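Local coordinates for bromo domain-containing protein (Trypanosoma brucei brucei, PDB 5K29) that is of unknown function but carries a bromodomain, the four-helix module that in relatives reads acetyl-lysine, and so probably binds acetylated proteins, at residues 13-18 with 114-119; 57-62 with 66-71. All coordinates share one frame; numbering follows the deposited sequence.

Interaction 1: 13-18 with 114-119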
ATOM      1  N   GLU A  13      14.446  -3.720   0.781  1.00 84.99           N
ATOM      2  CA  GLU A  13      14.614  -2.645   1.772  1.00 84.65           C
ATOM      3  C   GLU A  13      13.770  -1.393   1.447  1.00 83.71           C
ATOM      4  O   GLU A  13      13.167  -0.806   2.355  1.00 81.42           O
ATOM      5  CB  GLU A  13      16.102  -2.275   1.947  1.00 90.21           C
ATOM      6  N   GLU A  14      13.705  -1.017   0.152  1.00 78.52           N
ATOM      7  CA  GLU A  14      12.932   0.141  -0.319  1.00 75.03           C
ATOM      8  C   GLU A  14      11.432  -0.124  -0.279  1.00 74.25           C
ATOM      9  O   GLU A  14      10.663   0.777   0.044  1.00 72.41           O
ATOM     10  CB  GLU A  14      13.405   0.610  -1.709  1.00 77.29           C
ATOM     11  CG  GLU A  14      14.795   1.239  -1.674  1.00 87.92           C
ATOM     12  CD  GLU A  14      15.327   1.828  -2.966  1.00110.39           C
ATOM     13  OE1 GLU A  14      14.524   2.070  -3.895  1.00110.97           O
ATOM     14  OE2 GLU A  14      16.554   2.072  -3.042  1.00106.71           O
ATOM     15  N   MET A  15      11.019  -1.368  -0.577  1.00 69.70           N
ATOM     16  CA  MET A  15       9.610  -1.801  -0.533  1.00 65.57           C
ATOM     17  C   MET A  15       9.109  -1.847   0.892  1.00 68.55           C
ATOM     18  O   MET A  15       7.997  -1.404   1.156  1.00 66.00           O
ATOM     19  CB  MET A  15       9.404  -3.155  -1.250  1.00 67.48           C
ATOM     20  CG  MET A  15       9.796  -3.130  -2.721  1.00 70.25           C
ATOM     21  SD  MET A  15       8.600  -2.251  -3.751  1.00 70.07           S
ATOM     22  CE  MET A  15       9.269  -0.615  -3.733  1.00 67.38           C
ATOM     23  N   VAL A  16       9.946  -2.318   1.817  1.00 68.53           N
ATOM     24  CA  VAL A  16       9.606  -2.368   3.243  1.00 69.48           C
ATOM     25  C   VAL A  16       9.431  -0.938   3.769  1.00 74.40           C
ATOM     26  O   VAL A  16       8.401  -0.633   4.366  1.00 72.60           O
ATOM     27  CB  VAL A  16      10.631  -3.191   4.071  1.00 76.62           C
ATOM     28  CG1 VAL A  16      10.346  -3.090   5.574  1.00 76.96           C
ATOM     29  CG2 VAL A  16      10.629  -4.649   3.629  1.00 77.75           C
ATOM     30  N   SER A  17      10.402  -0.054   3.467  1.00 73.40           N
ATOM     31  CA  SER A  17      10.359   1.358   3.841  1.00 73.24           C
ATOM     32  C   SER A  17       9.157   2.044   3.208  1.00 69.94           C
ATOM     33  O   SER A  17       8.515   2.854   3.875  1.00 68.46           O
ATOM     34  CB  SER A  17      11.650   2.057   3.429  1.00 81.43           C
ATOM     35  OG  SER A  17      11.491   3.466   3.423  1.00 96.09           O
ATOM     36  N   LEU A  18       8.825   1.692   1.945  1.00 63.63           N
ATOM     37  CA  LEU A  18       7.653   2.249   1.262  1.00 60.08           C
ATOM     38  C   LEU A  18       6.372   1.830   1.975  1.00 60.44           C
ATOM     39  O   LEU A  18       5.578   2.700   2.327  1.00 59.48           O
ATOM     40  CB  LEU A  18       7.606   1.926  -0.250  1.00 58.81           C
ATOM     41  CG  LEU A  18       6.345   2.428  -0.990  1.00 59.09           C
ATOM     42  CD1 LEU A  18       6.222   3.979  -0.896  1.00 57.27           C
ATOM     43  CD2 LEU A  18       6.363   1.973  -2.442  1.00 60.26           C
ATOM     44  N   ASP A 114       2.987   6.404  -5.934  1.00 53.21           N
ATOM     45  CA  ASP A 114       3.312   7.107  -7.191  1.00 54.43           C
ATOM     46  C   ASP A 114       4.521   8.021  -7.061  1.00 60.92           C
ATOM     47  O   ASP A 114       5.303   8.129  -8.011  1.00 61.36           O
ATOM     48  CB  ASP A 114       2.109   7.855  -7.776  1.00 56.41           C
ATOM     49  CG  ASP A 114       0.981   6.963  -8.285  1.00 73.09           C
ATOM     50  OD1 ASP A 114       1.277   5.830  -8.770  1.00 72.03           O
ATOM     51  OD2 ASP A 114      -0.197   7.412  -8.250  1.00 82.23           O
ATOM     52  N   ALA A 115       4.679   8.679  -5.890  1.00 59.33           N
ATOM     53  CA  ALA A 115       5.811   9.563  -5.602  1.00 60.95           C
ATOM     54  C   ALA A 115       7.072   8.711  -5.542  1.00 63.96           C
ATOM     55  O   ALA A 115       8.118   9.161  -5.981  1.00 65.63           O
ATOM     56  CB  ALA A 115       5.608  10.263  -4.276  1.00 62.50           C
ATOM     57  N   TYR A 116       6.975   7.477  -5.013  1.00 57.98           N
ATOM     58  CA  TYR A 116       8.138   6.594  -4.968  1.00 58.74           C
ATOM     59  C   TYR A 116       8.621   6.303  -6.428  1.00 62.94           C
ATOM     60  O   TYR A 116       9.807   6.433  -6.714  1.00 63.63           O
ATOM     61  CB  TYR A 116       7.832   5.297  -4.196  1.00 57.75           C
ATOM     62  CG  TYR A 116       8.935   4.269  -4.346  1.00 61.39           C
ATOM     63  CD1 TYR A 116      10.073   4.313  -3.542  1.00 63.89           C
ATOM     64  CD2 TYR A 116       8.878   3.296  -5.344  1.00 62.87           C
ATOM     65  CE1 TYR A 116      11.119   3.412  -3.721  1.00 65.36           C
ATOM     66  CE2 TYR A 116       9.926   2.400  -5.541  1.00 66.04           C
ATOM     67  CZ  TYR A 116      11.027   2.438  -4.702  1.00 74.91           C
ATOM     68  OH  TYR A 116      12.038   1.526  -4.863  1.00 80.74           O
ATOM     69  N   ILE A 117       7.696   5.876  -7.305  1.00 58.94           N
ATOM     70  CA  ILE A 117       7.898   5.599  -8.742  1.00 60.76           C
ATOM     71  C   ILE A 117       8.469   6.838  -9.444  1.00 67.27           C
ATOM     72  O   ILE A 117       9.485   6.723 -10.128  1.00 70.05           O
ATOM     73  CB  ILE A 117       6.565   5.148  -9.398  1.00 62.55           C
ATOM     74  CG1 ILE A 117       6.091   3.793  -8.857  1.00 61.06           C
ATOM     75  CG2 ILE A 117       6.685   5.130 -10.903  1.00 66.58           C
ATOM     76  CD1 ILE A 117       4.600   3.467  -9.205  1.00 64.58           C
ATOM     77  N   SER A 118       7.840   8.021  -9.237  1.00 65.12           N
ATOM     78  CA  SER A 118       8.280   9.310  -9.787  1.00 69.36           C
ATOM     79  C   SER A 118       9.696   9.628  -9.323  1.00 76.67           C
ATOM     80  O   SER A 118      10.471  10.175 -10.101  1.00 80.13           O
ATOM     81  CB  SER A 118       7.370  10.441  -9.325  1.00 74.51           C
ATOM     82  OG  SER A 118       6.005  10.176  -9.595  1.00 89.49           O
ATOM     83  N   GLN A 119      10.032   9.315  -8.052  1.00 71.65           N
ATOM     84  CA  GLN A 119      11.371   9.580  -7.511  1.00 73.91           C
ATOM     85  C   GLN A 119      12.429   8.669  -8.142  1.00 77.63           C
ATOM     86  O   GLN A 119      13.499   9.153  -8.447  1.00 79.88           O
ATOM     87  CB  GLN A 119      11.392   9.489  -5.981  1.00 74.59           C
ATOM     88  CG  GLN A 119      10.850  10.731  -5.281  1.00 93.71           C
TER

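Interaction 2: 57-62 with 66-71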
ATOM      1  N   ALA A  57       1.269  -4.280   8.494  1.00 63.79           N
ATOM      2  CA  ALA A  57       2.387  -5.116   8.946  1.00 66.62           C
ATOM      3  C   ALA A  57       2.463  -6.372   8.064  1.00 70.72           C
ATOM      4  O   ALA A  57       3.558  -6.858   7.803  1.00 72.14           O
ATOM      5  CB  ALA A  57       2.210  -5.505  10.418  1.00 70.15           C
ATOM      6  N   THR A  58       1.302  -6.875   7.589  1.00 66.90           N
ATOM      7  CA  THR A  58       1.210  -8.012   6.670  1.00 68.12           C
ATOM      8  C   THR A  58       1.821  -7.576   5.313  1.00 70.52           C
ATOM      9  O   THR A  58       2.662  -8.288   4.762  1.00 73.75           O
ATOM     10  CB  THR A  58      -0.253  -8.495   6.548  1.00 78.73           C
ATOM     11  OG1 THR A  58      -0.674  -8.995   7.811  1.00 87.76           O
ATOM     12  CG2 THR A  58      -0.424  -9.598   5.513  1.00 78.18           C
ATOM     13  N   ALA A  59       1.425  -6.401   4.805  1.00 61.88           N
ATOM     14  CA  ALA A  59       1.972  -5.869   3.556  1.00 59.85           C
ATOM     15  C   ALA A  59       3.509  -5.698   3.673  1.00 66.76           C
ATOM     16  O   ALA A  59       4.220  -6.024   2.720  1.00 67.92           O
ATOM     17  CB  ALA A  59       1.315  -4.539   3.211  1.00 57.37           C
ATOM     18  N   ALA A  60       4.014  -5.246   4.849  1.00 65.04           N
ATOM     19  CA  ALA A  60       5.452  -5.044   5.092  1.00 68.10           C
ATOM     20  C   ALA A  60       6.199  -6.377   5.079  1.00 76.16           C
ATOM     21  O   ALA A  60       7.341  -6.438   4.624  1.00 77.19           O
ATOM     22  CB  ALA A  60       5.674  -4.329   6.415  1.00 70.08           C
ATOM     23  N   ASP A  61       5.518  -7.445   5.550  1.00 74.07           N
ATOM     24  CA  ASP A  61       5.983  -8.825   5.584  1.00 77.51           C
ATOM     25  C   ASP A  61       6.121  -9.330   4.144  1.00 77.12           C
ATOM     26  O   ASP A  61       7.186  -9.836   3.772  1.00 78.04           O
ATOM     27  CB  ASP A  61       4.970  -9.678   6.379  1.00 81.59           C
ATOM     28  CG  ASP A  61       5.394 -11.086   6.732  1.00104.05           C
ATOM     29  OD1 ASP A  61       6.621 -11.325   6.872  1.00110.76           O
ATOM     30  OD2 ASP A  61       4.501 -11.935   6.941  1.00111.61           O
ATOM     31  N   ARG A  62       5.056  -9.134   3.325  1.00 68.79           N
ATOM     32  CA  ARG A  62       5.030  -9.481   1.907  1.00 67.82           C
ATOM     33  C   ARG A  62       6.150  -8.709   1.176  1.00 72.99           C
ATOM     34  O   ARG A  62       6.846  -9.288   0.341  1.00 75.73           O
ATOM     35  CB  ARG A  62       3.654  -9.188   1.282  1.00 62.76           C
ATOM     36  CG  ARG A  62       2.545 -10.094   1.827  0.50 70.88           C
ATOM     37  CD  ARG A  62       1.266 -10.063   1.007  0.50 76.28           C
ATOM     38  NE  ARG A  62       0.363  -8.976   1.395  0.50 79.74           N
ATOM     39  CZ  ARG A  62      -0.967  -9.051   1.365  0.50 90.87           C
ATOM     40  NH1 ARG A  62      -1.568 -10.174   0.988  0.50 73.67           N
ATOM     41  NH2 ARG A  62      -1.703  -8.008   1.721  0.50 76.37           N
ATOM     42  N   GLY A  66       9.833 -10.080  -0.894  1.00 82.73           N
ATOM     43  CA  GLY A  66       9.985  -9.662  -2.283  1.00 82.00           C
ATOM     44  C   GLY A  66       8.745  -9.711  -3.157  1.00 84.29           C
ATOM     45  O   GLY A  66       8.870  -9.790  -4.384  1.00 85.16           O
ATOM     46  N   ALA A  67       7.541  -9.609  -2.553  1.00 77.15           N
ATOM     47  CA  ALA A  67       6.281  -9.682  -3.293  1.00 74.13           C
ATOM     48  C   ALA A  67       6.038  -8.565  -4.310  1.00 74.20           C
ATOM     49  O   ALA A  67       5.322  -8.794  -5.289  1.00 73.92           O
ATOM     50  CB  ALA A  67       5.108  -9.759  -2.331  1.00 72.29           C
ATOM     51  N   TYR A  68       6.647  -7.386  -4.110  1.00 68.16           N
ATOM     52  CA  TYR A  68       6.332  -6.200  -4.906  1.00 64.97           C
ATOM     53  C   TYR A  68       7.393  -5.596  -5.842  1.00 71.13           C
ATOM     54  O   TYR A  68       7.046  -4.690  -6.616  1.00 69.47           O
ATOM     55  CB  TYR A  68       5.896  -5.092  -3.946  1.00 61.79           C
ATOM     56  CG  TYR A  68       4.876  -5.502  -2.901  1.00 58.82           C
ATOM     57  CD1 TYR A  68       3.686  -6.115  -3.266  1.00 59.21           C
ATOM     58  CD2 TYR A  68       5.045  -5.155  -1.564  1.00 58.32           C
ATOM     59  CE1 TYR A  68       2.725  -6.446  -2.320  1.00 57.30           C
ATOM     60  CE2 TYR A  68       4.069  -5.442  -0.612  1.00 57.65           C
ATOM     61  CZ  TYR A  68       2.904  -6.078  -1.001  1.00 61.21           C
ATOM     62  OH  TYR A  68       1.913  -6.335  -0.095  1.00 60.96           O
ATOM     63  N   GLY A  69       8.642  -6.044  -5.760  1.00 70.42           N
ATOM     64  CA  GLY A  69       9.727  -5.458  -6.547  1.00 72.46           C
ATOM     65  C   GLY A  69       9.804  -5.727  -8.041  1.00 80.04           C
ATOM     66  O   GLY A  69      10.685  -5.172  -8.702  1.00 83.08           O
ATOM     67  N   TYR A  70       8.898  -6.550  -8.594  1.00 76.68           N
ATOM     68  CA  TYR A  70       8.910  -6.956 -10.003  1.00 79.70           C
ATOM     69  C   TYR A  70       7.941  -6.197 -10.940  1.00 81.13           C
ATOM     70  O   TYR A  70       7.893  -6.516 -12.134  1.00 83.61           O
ATOM     71  CB  TYR A  70       8.668  -8.473 -10.101  1.00 84.81           C
ATOM     72  CG  TYR A  70       9.702  -9.297  -9.360  1.00 91.79           C
ATOM     73  CD1 TYR A  70      10.914  -9.635  -9.959  1.00 98.83           C
ATOM     74  CD2 TYR A  70       9.469  -9.742  -8.061  1.00 91.82           C
ATOM     75  CE1 TYR A  70      11.867 -10.396  -9.284  1.00104.11           C
ATOM     76  CE2 TYR A  70      10.415 -10.503  -7.376  1.00 96.89           C
ATOM     77  CZ  TYR A  70      11.614 -10.829  -7.991  1.00110.67           C
ATOM     78  OH  TYR A  70      12.554 -11.583  -7.327  1.00116.75           O
ATOM     79  N   ASP A  71       7.184  -5.203 -10.415  1.00 73.07           N
ATOM     80  CA  ASP A  71       6.238  -4.388 -11.197  1.00 70.16           C
ATOM     81  C   ASP A  71       6.760  -2.958 -11.276  1.00 71.41           C
ATOM     82  O   ASP A  71       6.987  -2.337 -10.230  1.00 67.67           O
ATOM     83  CB  ASP A  71       4.829  -4.366 -10.541  1.00 68.69           C
ATOM     84  CG  ASP A  71       4.335  -5.659  -9.927  1.00 76.28           C
ATOM     85  OD1 ASP A  71       4.293  -6.672 -10.642  1.00 79.47           O
ATOM     86  OD2 ASP A  71       3.922  -5.634  -8.746  1.00 81.20           O
TER

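Interaction 1: 13-18 with 114-119
Y116 spans the gap between helices 12-21 and 97-122, meeting E14, M15 and L18 with its ring and hydroxyl. The polar part lies at the far end of the ring: the Y116 OH donates a hydrogen bond to E14 OE1 at 2.7 Å, using the anti lone pair of that oxygen. Carboxylate and ring planes stand 74° apart, and OE1 comes to the rim of the ring, close to its plane. K120 also forms a salt bridge with E14 OE1, so this oxygen serves two partners and the carboxylate probably stays ionised.

The two helices run roughly antiparallel, their short segments inclined at 145° with axes 11.8 Å apart. They are the first and last helices of the left-handed four-helix bundle of the bromodomain, and at this spacing a long aromatic residue suits the join: Y116, with CG anti to its own N (chi1 170°), sends its ring across to the first helix.

The remaining contacts across the pair are apolar. The bends of M15 at chi2 and chi3 bring its methyl back toward the ring, with CE 3.6 Å from Y116 CE2, a reach suited to a flexible thioether chain. Both methyls of L18 come against the ring's root from one side: CD1 lies 3.9 Å from Y116 CB, and CD2 is equally close to Y116 CG. L74 touches all three of these residues, and Y10 packs edge-to-face with the Y116 ring.

Interaction 2: 57-62 with 66-71
A67 N donates to R62 O across 3.0 Å, a nearly straight bond with an angle of 163° at the hydrogen, as helix 53-64 gives way to the loop before helix 75-92. G66 makes the reversal with a positive phi, which glycine adopts easily, and the ending is a Schellman motif. A67 then fits closely, its small methyl CB 3.2 Å from R62 O and 3.9 Å from R62 CB; this methyl also lies over one face of the Y68 ring, away from its centre.

The tight interior part belongs to Y68, whose ring reaches back alongside the last turns of the helix. At the ring edge CE2 comes 3.4 Å from A59 O, and the methyl of A59 is small enough for the ring to come close, with A59 CB 3.8 Å from Y68 OH. M15 and L77, from two other helices, cover Y68 as well.

R62 crosses the tyrosine at a slant. Its CB packs 3.6 Å from Y68 OH, while the guanidinium end is the partly exposed, more mobile side. In one of two conformers the guanidinium is turned 64° from the ring, with R62 NE 3.4 Å from Y68 OH and in a salt bridge to D80 OD2. Y68 OH hydrogen-bonds to that same oxygen, so the carboxylate on helix 75-92 would hold the cation near the phenol when R62 is in this conformer, its charge then probably balanced.

Overall arrangement
Interactions 1 and 2 lie about 12 Å apart, centre to centre. Along the chain, interaction 2 falls between the two segments of interaction 1: helix 12-21 comes first, then helix 53-64 with the turn after it, then helix 75-92, and helix 97-122 last. The contacts meet through helix 12-21, where M15 SD packs 3.9 Å from Y68 CB and V16 CG2 lies 3.9 Å from A60 O. Both sit at the end of the bundle carrying the 65-74 connection. In bromodomains the acetyl-lysine pocket lies at the other end, between the long loop after the first helix and the loop joining the last two, so these contacts probably belong to the scaffold.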